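Local coordinates for protein hypoxanthine-guanine phosphoribosyltransferase (Thermus thermophilus, PDB 3ACD) that probably catalyses the magnesium-dependent transfer of a phosphoribosyl group to hypoxanthine or guanine, giving IMP or GMP in purine salvage, at residues 5-16 against 169-177; 63-71 against 84-92. All blocks are in the same frame, centred on the assembly; numbering follows the deposited sequence.

Contact 1 (5-16 against 169-177); sequences FTPGNGPVQISA and NLPFITSIR
Ile14 and Ile173 form a single antiparallel bridge, a hydrogen-bonded pair whose Ile14 N to Ile173 O bond (2.8 Å) is almost straight at 176°; from there 5-16 loops round 169-177. The two isoleucine side chains run side by side and, beta-branched and apolar, pack on Ile19 of helix 16-33 and on Leu132. Thr174 OG1 joins both arms of the loop: it accepts from Gly8 N at 2.7 Å and donates to Gln13 OE1 at 2.8 Å. Gln13, bent at chi2 (-69°), turns its amide back so that NE2 reaches Gly10 O at 3.0 Å, and Gly10 O lies in the plane of the Gln13 amide. Ser175 OG donates to an in-plane lone pair of Val12 O. This N-terminal loop thus fastens to the small two-stranded antiparallel sheet of 156-157 and 174-175, which carries Val156 of the IMP pocket; Val12 packs directly on Val156. Near Ala16, where helix 16-33 starts, Pro171 turns its CD over the centre of the Phe5 ring, a CH-pi contact of 3.5 Å to the centroid, while Phe5 CB meets Phe172 CE2. An alanine in place of Phe5 would remove the ring and is likely to leave Pro171 CD without its aromatic partner and open a gap beside Leu170 CD1. At the other end Asn9 lays its amide nearly parallel to the Arg177 guanidinium, 8° between planes, with OD1 over one face, and Arg177 NE donates to Asn9 O.

Contact 2 (63-71 against 84-92); sequences LTMDFIAIS and ELLKDLRLP
Asp66 on strand 64-70 offers one carboxylate oxygen to two successive backbone N-H groups of the returning loop 84-92, which runs antiparallel to the strand. OD2 takes Arg90 N on its syn lone pair at 2.7 Å and Leu91 N from above the carboxylate plane at 3.0 Å, the latter bond nearly straight at 175°. With CG roughly anti to the backbone N (chi1 -151°), the carboxylate extends toward the loop, and its OD1 accepts from Phe67 N. A water bridges OD2 to Leu91 O. Packing is tight beside this acid: Ile68 CG2 presses on Leu89 CD1 at 3.4 Å, the two branched side chains lying alongside.

Order falls away at residues 84-87. There a classic beta bulge sets two residues, Leu86 and Lys87, opposite Ala69, whose O takes an N-H from each and whose small methyl suits the close backbones. Leu86 also packs on Arg90 of the second subunit. On the solvent side, exposed Ser71 and Glu84 are joined by Ser71 N to Glu84 O at 3.2 Å, but the return bond from Glu84 N is weak, and residues 72-83 are not modelled. This frayed end is consistent with the flexible loop of type I phosphoribosyltransferases, which probably closes over the active site; Ile70 packs on Thr110 of the IMP pocket. The chemistry divides accordingly: a buried acid, its charge probably eased by three backbone N-H groups and a water, fixes the loop's base, whereas the long Ser71-Glu84 bonds would probably give way more readily.

How the contacts relate
In sequence, contact 2 falls between the two halves of contact 1, which joins the N-terminal region to residues near the C-terminus. Their centres lie 28 Å apart on opposite sides of the chain's centre, with nearest atoms about 15 Å apart, so they do not touch. Contact 2 uses strand 64-70, an outermost strand of the parallel sheet within this chain; contact 1 takes in strand 174-175, which pairs with 156-157 in a small antiparallel sheet. Bound IMP lies near both, with the side chains of Ser175 and Ile70 about 7 and 6 Å from it. Both also meet the second subunit, so the dimer interface extends to both regions.

Contact 1 (5-16 against 169-177)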
loop_
_atom_site.group_PDB
_atom_site.type_symbol
_atom_site.label_atom_id
_atom_site.label_comp_id
_atom_site.label_asym_id
_atom_site.label_seq_id
_atom_site.Cartn_x
_atom_site.Cartn_y
_atom_site.Cartn_z
ATOM N N PHE A 5 -5.536 5.102 18.879
ATOM C CA PHE A 5 -5.046 3.759 18.580
ATOM C C PHE A 5 -4.763 3.036 19.893
ATOM O O PHE A 5 -3.881 3.435 20.649
ATOM C CB PHE A 5 -3.770 3.822 17.733
ATOM C CG PHE A 5 -3.970 4.436 16.370
ATOM C CD1 PHE A 5 -4.912 3.913 15.490
ATOM C CD2 PHE A 5 -3.215 5.533 15.969
ATOM C CE1 PHE A 5 -5.102 4.473 14.225
ATOM C CE2 PHE A 5 -3.394 6.102 14.707
ATOM C CZ PHE A 5 -4.342 5.569 13.833
ATOM N N THR A 6 -5.519 1.977 20.162
ATOM C CA THR A 6 -5.349 1.215 21.395
ATOM C C THR A 6 -5.003 -0.249 21.139
ATOM O O THR A 6 -5.632 -0.913 20.318
ATOM C CB THR A 6 -6.628 1.272 22.263
ATOM O OG1 THR A 6 -6.448 0.466 23.433
ATOM C CG2 THR A 6 -7.826 0.757 21.484
ATOM N N PRO A 7 -3.988 -0.766 21.846
ATOM C CA PRO A 7 -3.545 -2.158 21.705
ATOM C C PRO A 7 -4.561 -3.149 22.267
ATOM O O PRO A 7 -5.315 -2.826 23.189
ATOM C CB PRO A 7 -2.239 -2.190 22.499
ATOM C CG PRO A 7 -1.768 -0.765 22.465
ATOM C CD PRO A 7 -3.043 -0.007 22.681
ATOM N N GLY A 8 -4.581 -4.351 21.700
ATOM C CA GLY A 8 -5.478 -5.380 22.189
ATOM C C GLY A 8 -4.790 -5.988 23.397
ATOM O O GLY A 8 -3.684 -5.568 23.738
ATOM N N ASN A 9 -5.411 -6.971 24.042
ATOM C CA ASN A 9 -4.798 -7.581 25.220
ATOM C C ASN A 9 -4.142 -8.926 24.935
ATOM O O ASN A 9 -3.951 -9.732 25.849
ATOM C CB ASN A 9 -5.831 -7.748 26.338
ATOM C CG ASN A 9 -6.937 -8.717 25.974
ATOM O OD1 ASN A 9 -7.828 -8.988 26.779
ATOM N ND2 ASN A 9 -6.888 -9.244 24.760
ATOM N N GLY A 10 -3.803 -9.165 23.672
ATOM C CA GLY A 10 -3.161 -10.413 23.298
ATOM C C GLY A 10 -1.699 -10.468 23.710
ATOM O O GLY A 10 -1.151 -9.474 24.185
ATOM N N PRO A 11 -1.031 -11.617 23.524
ATOM C CA PRO A 11 0.377 -11.806 23.881
ATOM C C PRO A 11 1.408 -11.139 22.970
ATOM O O PRO A 11 2.539 -10.897 23.388
ATOM C CB PRO A 11 0.519 -13.324 23.887
ATOM C CG PRO A 11 -0.384 -13.723 22.767
ATOM C CD PRO A 11 -1.613 -12.877 23.024
ATOM N N VAL A 12 1.025 -10.851 21.730
ATOM C CA VAL A 12 1.944 -10.224 20.781
ATOM C C VAL A 12 1.703 -8.723 20.647
ATOM O O VAL A 12 0.588 -8.284 20.362
ATOM C CB VAL A 12 1.824 -10.880 19.389
ATOM C CG1 VAL A 12 2.755 -10.191 18.396
ATOM C CG2 VAL A 12 2.163 -12.361 19.495
ATOM N N GLN A 13 2.761 -7.946 20.857
ATOM C CA GLN A 13 2.700 -6.495 20.769
ATOM C C GLN A 13 4.014 -5.992 20.169
ATOM O O GLN A 13 5.089 -6.248 20.718
ATOM C CB GLN A 13 2.524 -5.884 22.167
ATOM C CG GLN A 13 1.364 -6.444 22.997
ATOM C CD GLN A 13 -0.005 -6.070 22.454
ATOM O OE1 GLN A 13 -0.167 -5.041 21.795
ATOM N NE2 GLN A 13 -1.004 -6.896 22.749
ATOM N N ILE A 14 3.935 -5.288 19.043
ATOM C CA ILE A 14 5.134 -4.760 18.397
ATOM C C ILE A 14 4.882 -3.300 18.031
ATOM O O ILE A 14 3.996 -2.995 17.229
ATOM C CB ILE A 14 5.487 -5.561 17.120
ATOM C CG1 ILE A 14 5.419 -7.063 17.412
ATOM C CG2 ILE A 14 6.890 -5.205 16.661
ATOM C CD1 ILE A 14 5.724 -7.944 16.207
ATOM N N SER A 15 5.668 -2.402 18.618
ATOM C CA SER A 15 5.498 -0.970 18.392
ATOM C C SER A 15 5.830 -0.491 16.988
ATOM O O SER A 15 6.567 -1.141 16.248
ATOM C CB SER A 15 6.345 -0.171 19.383
ATOM O OG SER A 15 7.726 -0.285 19.082
ATOM N N ALA A 16 5.289 0.671 16.639
ATOM C CA ALA A 16 5.539 1.264 15.333
ATOM C C ALA A 16 7.034 1.511 15.184
ATOM O O ALA A 16 7.588 1.371 14.099
ATOM C CB ALA A 16 4.772 2.575 15.196
ATOM N N ASN A 169 -5.496 0.043 10.024
ATOM C CA ASN A 169 -4.874 1.353 10.186
ATOM C C ASN A 169 -4.041 1.590 11.447
ATOM O O ASN A 169 -3.432 2.647 11.590
ATOM C CB ASN A 169 -5.940 2.453 10.038
ATOM C CG ASN A 169 -7.076 2.320 11.042
ATOM O OD1 ASN A 169 -7.559 1.220 11.316
ATOM N ND2 ASN A 169 -7.526 3.448 11.573
ATOM N N LEU A 170 -4.003 0.622 12.357
ATOM C CA LEU A 170 -3.188 0.774 13.562
ATOM C C LEU A 170 -1.728 0.828 13.109
ATOM O O LEU A 170 -1.290 0.004 12.304
ATOM C CB LEU A 170 -3.405 -0.410 14.517
ATOM C CG LEU A 170 -4.526 -0.304 15.561
ATOM C CD1 LEU A 170 -5.816 0.181 14.927
ATOM C CD2 LEU A 170 -4.722 -1.667 16.221
ATOM N N PRO A 171 -0.958 1.807 13.607
ATOM C CA PRO A 171 0.451 1.922 13.212
ATOM C C PRO A 171 1.369 0.865 13.824
ATOM O O PRO A 171 2.552 0.780 13.482
ATOM C CB PRO A 171 0.812 3.341 13.646
ATOM C CG PRO A 171 -0.035 3.537 14.864
ATOM C CD PRO A 171 -1.365 2.944 14.453
ATOM N N PHE A 172 0.815 0.053 14.716
ATOM C CA PHE A 172 1.585 -0.990 15.379
ATOM C C PHE A 172 0.922 -2.353 15.226
ATOM O O PHE A 172 -0.207 -2.461 14.745
ATOM C CB PHE A 172 1.733 -0.650 16.867
ATOM C CG PHE A 172 0.429 -0.314 17.541
ATOM C CD1 PHE A 172 -0.499 -1.312 17.839
ATOM C CD2 PHE A 172 0.109 1.007 17.841
ATOM C CE1 PHE A 172 -1.728 -0.996 18.421
ATOM C CE2 PHE A 172 -1.119 1.334 18.422
ATOM C CZ PHE A 172 -2.039 0.330 18.711
ATOM N N ILE A 173 1.642 -3.395 15.625
ATOM C CA ILE A 173 1.114 -4.748 15.567
ATOM C C ILE A 173 0.651 -5.103 16.974
ATOM O O ILE A 173 1.385 -4.906 17.943
ATOM C CB ILE A 173 2.199 -5.772 15.119
ATOM C CG1 ILE A 173 2.364 -5.732 13.597
ATOM C CG2 ILE A 173 1.819 -7.180 15.577
ATOM C CD1 ILE A 173 1.145 -6.216 12.829
ATOM N N THR A 174 -0.574 -5.604 17.083
ATOM C CA THR A 174 -1.114 -6.005 18.374
ATOM C C THR A 174 -1.851 -7.330 18.197
ATOM O O THR A 174 -1.804 -7.929 17.121
ATOM C CB THR A 174 -2.052 -4.918 18.960
ATOM O OG1 THR A 174 -2.496 -5.315 20.264
ATOM C CG2 THR A 174 -3.247 -4.694 18.066
ATOM N N SER A 175 -2.527 -7.794 19.240
ATOM C CA SER A 175 -3.228 -9.067 19.156
ATOM C C SER A 175 -4.326 -9.190 20.199
ATOM O O SER A 175 -4.445 -8.355 21.094
ATOM C CB SER A 175 -2.234 -10.215 19.354
ATOM O OG SER A 175 -1.584 -10.099 20.615
ATOM N N ILE A 176 -5.121 -10.247 20.071
ATOM C CA ILE A 176 -6.204 -10.521 21.009
ATOM C C ILE A 176 -5.864 -11.819 21.725
ATOM O O ILE A 176 -4.919 -12.514 21.351
ATOM C CB ILE A 176 -7.555 -10.714 20.288
ATOM C CG1 ILE A 176 -7.441 -11.860 19.278
ATOM C CG2 ILE A 176 -7.974 -9.422 19.605
ATOM C CD1 ILE A 176 -8.734 -12.187 18.555
ATOM N N ARG A 177 -6.631 -12.142 22.758
ATOM C CA ARG A 177 -6.403 -13.373 23.499
ATOM C C ARG A 177 -7.157 -14.500 22.809
ATOM O O ARG A 177 -8.230 -14.286 22.243
ATOM C CB ARG A 177 -6.890 -13.223 24.942
ATOM C CG ARG A 177 -6.128 -12.179 25.734
ATOM C CD ARG A 177 -6.635 -12.091 27.164
ATOM N NE ARG A 177 -5.891 -11.102 27.939
ATOM C CZ ARG A 177 -6.132 -10.820 29.215
ATOM N NH1 ARG A 177 -7.100 -11.453 29.863
ATOM N NH2 ARG A 177 -5.409 -9.902 29.841
HETATM O O HOH W 1 -8.894 -10.509 23.485
HETATM O O HOH W 2 1.022 -3.042 20.321
#

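Contact 2 (63-71 against 84-92)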
loop_
_atom_site.group_PDB
_atom_site.type_symbol
_atom_site.label_atom_id
_atom_site.label_comp_id
_atom_site.label_asym_id
_atom_site.label_seq_id
_atom_site.Cartn_x
_atom_site.Cartn_y
_atom_site.Cartn_z
ATOM N N LEU A 63 13.610 -0.676 -9.163
ATOM C CA LEU A 63 12.754 -1.846 -9.045
ATOM C C LEU A 63 11.346 -1.568 -9.531
ATOM O O LEU A 63 10.936 -0.412 -9.643
ATOM C CB LEU A 63 12.723 -2.309 -7.582
ATOM C CG LEU A 63 12.298 -1.287 -6.517
ATOM C CD1 LEU A 63 10.778 -1.156 -6.482
ATOM C CD2 LEU A 63 12.804 -1.745 -5.150
ATOM N N THR A 64 10.618 -2.640 -9.828
ATOM C CA THR A 64 9.239 -2.537 -10.284
ATOM C C THR A 64 8.360 -3.243 -9.263
ATOM O O THR A 64 8.859 -3.966 -8.394
ATOM C CB THR A 64 9.043 -3.186 -11.676
ATOM O OG1 THR A 64 9.467 -4.553 -11.637
ATOM C CG2 THR A 64 9.852 -2.437 -12.726
ATOM N N MET A 65 7.051 -3.041 -9.367
ATOM C CA MET A 65 6.125 -3.640 -8.418
ATOM C C MET A 65 4.845 -4.114 -9.080
ATOM O O MET A 65 4.501 -3.698 -10.187
ATOM C CB MET A 65 5.726 -2.616 -7.344
ATOM C CG MET A 65 6.867 -1.858 -6.671
ATOM S SD MET A 65 6.183 -0.573 -5.570
ATOM C CE MET A 65 7.669 0.392 -5.191
ATOM N N ASP A 66 4.137 -4.986 -8.373
ATOM C CA ASP A 66 2.851 -5.476 -8.825
ATOM C C ASP A 66 2.080 -5.871 -7.569
ATOM O O ASP A 66 2.660 -5.993 -6.483
ATOM C CB ASP A 66 2.997 -6.673 -9.772
ATOM C CG ASP A 66 1.859 -6.753 -10.774
ATOM O OD1 ASP A 66 0.852 -6.038 -10.579
ATOM O OD2 ASP A 66 1.962 -7.526 -11.750
ATOM N N PHE A 67 0.774 -6.051 -7.720
ATOM C CA PHE A 67 -0.088 -6.413 -6.605
ATOM C C PHE A 67 -0.968 -7.588 -6.998
ATOM O O PHE A 67 -1.464 -7.651 -8.124
ATOM C CB PHE A 67 -0.962 -5.215 -6.221
ATOM C CG PHE A 67 -0.183 -4.043 -5.700
ATOM C CD1 PHE A 67 -0.021 -3.852 -4.332
ATOM C CD2 PHE A 67 0.428 -3.153 -6.577
ATOM C CE1 PHE A 67 0.740 -2.793 -3.842
ATOM C CE2 PHE A 67 1.192 -2.089 -6.098
ATOM C CZ PHE A 67 1.349 -1.910 -4.729
ATOM N N ILE A 68 -1.150 -8.521 -6.072
ATOM C CA ILE A 68 -1.984 -9.688 -6.325
ATOM C C ILE A 68 -2.828 -9.999 -5.096
ATOM O O ILE A 68 -2.435 -9.700 -3.971
ATOM C CB ILE A 68 -1.129 -10.926 -6.651
ATOM C CG1 ILE A 68 -0.193 -11.229 -5.479
ATOM C CG2 ILE A 68 -0.346 -10.695 -7.928
ATOM C CD1 ILE A 68 0.651 -12.463 -5.668
ATOM N N ALA A 69 -3.993 -10.594 -5.316
ATOM C CA ALA A 69 -4.877 -10.965 -4.219
ATOM C C ALA A 69 -5.032 -12.478 -4.240
ATOM O O ALA A 69 -5.328 -13.062 -5.281
ATOM C CB ALA A 69 -6.231 -10.288 -4.378
ATOM N N ILE A 70 -4.820 -13.109 -3.090
ATOM C CA ILE A 70 -4.925 -14.559 -2.977
ATOM C C ILE A 70 -5.724 -14.929 -1.726
ATOM O O ILE A 70 -5.849 -14.125 -0.802
ATOM C CB ILE A 70 -3.518 -15.198 -2.896
ATOM C CG1 ILE A 70 -3.627 -16.723 -2.863
ATOM C CG2 ILE A 70 -2.786 -14.685 -1.667
ATOM C CD1 ILE A 70 -4.176 -17.322 -4.137
ATOM N N SER A 71 -6.268 -16.142 -1.705
ATOM C CA SER A 71 -7.049 -16.609 -0.565
ATOM C C SER A 71 -7.055 -18.132 -0.482
ATOM O O SER A 71 -7.021 -18.820 -1.502
ATOM C CB SER A 71 -8.485 -16.091 -0.666
ATOM O OG SER A 71 -8.514 -14.676 -0.691
ATOM N N GLU A 84 -7.487 -19.834 -4.478
ATOM C CA GLU A 84 -7.439 -19.188 -5.786
ATOM C C GLU A 84 -7.072 -17.715 -5.653
ATOM O O GLU A 84 -7.207 -17.128 -4.580
ATOM C CB GLU A 84 -8.793 -19.321 -6.487
ATOM C CG GLU A 84 -9.216 -20.756 -6.747
ATOM C CD GLU A 84 -8.224 -21.507 -7.613
ATOM O OE1 GLU A 84 -7.995 -21.080 -8.764
ATOM O OE2 GLU A 84 -7.674 -22.524 -7.140
ATOM N N LEU A 85 -6.605 -17.122 -6.747
ATOM C CA LEU A 85 -6.221 -15.716 -6.742
ATOM C C LEU A 85 -7.389 -14.831 -7.160
ATOM O O LEU A 85 -8.096 -15.128 -8.124
ATOM C CB LEU A 85 -5.028 -15.479 -7.676
ATOM C CG LEU A 85 -5.192 -15.769 -9.169
ATOM C CD1 LEU A 85 -3.972 -15.253 -9.919
ATOM C CD2 LEU A 85 -5.370 -17.261 -9.395
ATOM N N LEU A 86 -7.586 -13.742 -6.423
ATOM C CA LEU A 86 -8.668 -12.807 -6.699
ATOM C C LEU A 86 -8.176 -11.633 -7.541
ATOM O O LEU A 86 -8.972 -10.829 -8.029
ATOM C CB LEU A 86 -9.254 -12.291 -5.383
ATOM C CG LEU A 86 -9.620 -13.364 -4.350
ATOM C CD1 LEU A 86 -10.198 -12.698 -3.109
ATOM C CD2 LEU A 86 -10.620 -14.343 -4.945
ATOM N N LYS A 87 -6.858 -11.542 -7.704
ATOM C CA LYS A 87 -6.240 -10.477 -8.487
ATOM C C LYS A 87 -5.002 -11.030 -9.187
ATOM O O LYS A 87 -4.085 -11.529 -8.536
ATOM C CB LYS A 87 -5.842 -9.310 -7.577
ATOM C CG LYS A 87 -5.229 -8.122 -8.304
ATOM C CD LYS A 87 -6.223 -7.472 -9.253
ATOM C CE LYS A 87 -5.628 -6.248 -9.933
ATOM N NZ LYS A 87 -4.440 -6.589 -10.763
ATOM N N ASP A 88 -4.983 -10.938 -10.513
ATOM C CA ASP A 88 -3.864 -11.446 -11.299
ATOM C C ASP A 88 -2.730 -10.441 -11.470
ATOM O O ASP A 88 -2.891 -9.248 -11.212
ATOM C CB ASP A 88 -4.352 -11.890 -12.680
ATOM C CG ASP A 88 -5.345 -13.028 -12.609
ATOM O OD1 ASP A 88 -6.403 -12.857 -11.969
ATOM O OD2 ASP A 88 -5.065 -14.096 -13.193
ATOM N N LEU A 89 -1.586 -10.950 -11.915
ATOM C CA LEU A 89 -0.397 -10.139 -12.150
ATOM C C LEU A 89 -0.568 -9.355 -13.448
ATOM O O LEU A 89 -1.213 -9.829 -14.382
ATOM C CB LEU A 89 0.842 -11.037 -12.261
ATOM C CG LEU A 89 1.308 -11.848 -11.043
ATOM C CD1 LEU A 89 0.200 -12.765 -10.550
ATOM C CD2 LEU A 89 2.528 -12.665 -11.431
ATOM N N ARG A 90 0.017 -8.162 -13.504
ATOM C CA ARG A 90 -0.071 -7.318 -14.690
ATOM C C ARG A 90 1.264 -7.206 -15.420
ATOM O O ARG A 90 1.298 -7.056 -16.641
ATOM C CB ARG A 90 -0.566 -5.920 -14.309
ATOM C CG ARG A 90 -2.016 -5.875 -13.862
ATOM C CD ARG A 90 -2.401 -4.488 -13.373
ATOM N NE ARG A 90 -2.162 -3.461 -14.384
ATOM C CZ ARG A 90 -2.411 -2.167 -14.210
ATOM N NH1 ARG A 90 -2.909 -1.731 -13.060
ATOM N NH2 ARG A 90 -2.160 -1.305 -15.186
ATOM N N LEU A 91 2.358 -7.273 -14.670
ATOM C CA LEU A 91 3.693 -7.178 -15.249
ATOM C C LEU A 91 4.318 -8.562 -15.387
ATOM O O LEU A 91 4.037 -9.462 -14.599
ATOM C CB LEU A 91 4.591 -6.288 -14.383
ATOM C CG LEU A 91 4.354 -4.773 -14.451
ATOM C CD1 LEU A 91 2.938 -4.433 -14.016
ATOM C CD2 LEU A 91 5.364 -4.069 -13.563
ATOM N N PRO A 92 5.169 -8.752 -16.405
ATOM C CA PRO A 92 5.822 -10.046 -16.628
ATOM C C PRO A 92 6.783 -10.402 -15.501
ATOM O O PRO A 92 7.438 -9.524 -14.940
ATOM C CB PRO A 92 6.564 -9.839 -17.950
ATOM C CG PRO A 92 5.770 -8.763 -18.639
ATOM C CD PRO A 92 5.469 -7.817 -17.502
HETATM O O HOH W 3 3.957 -9.165 -11.885
#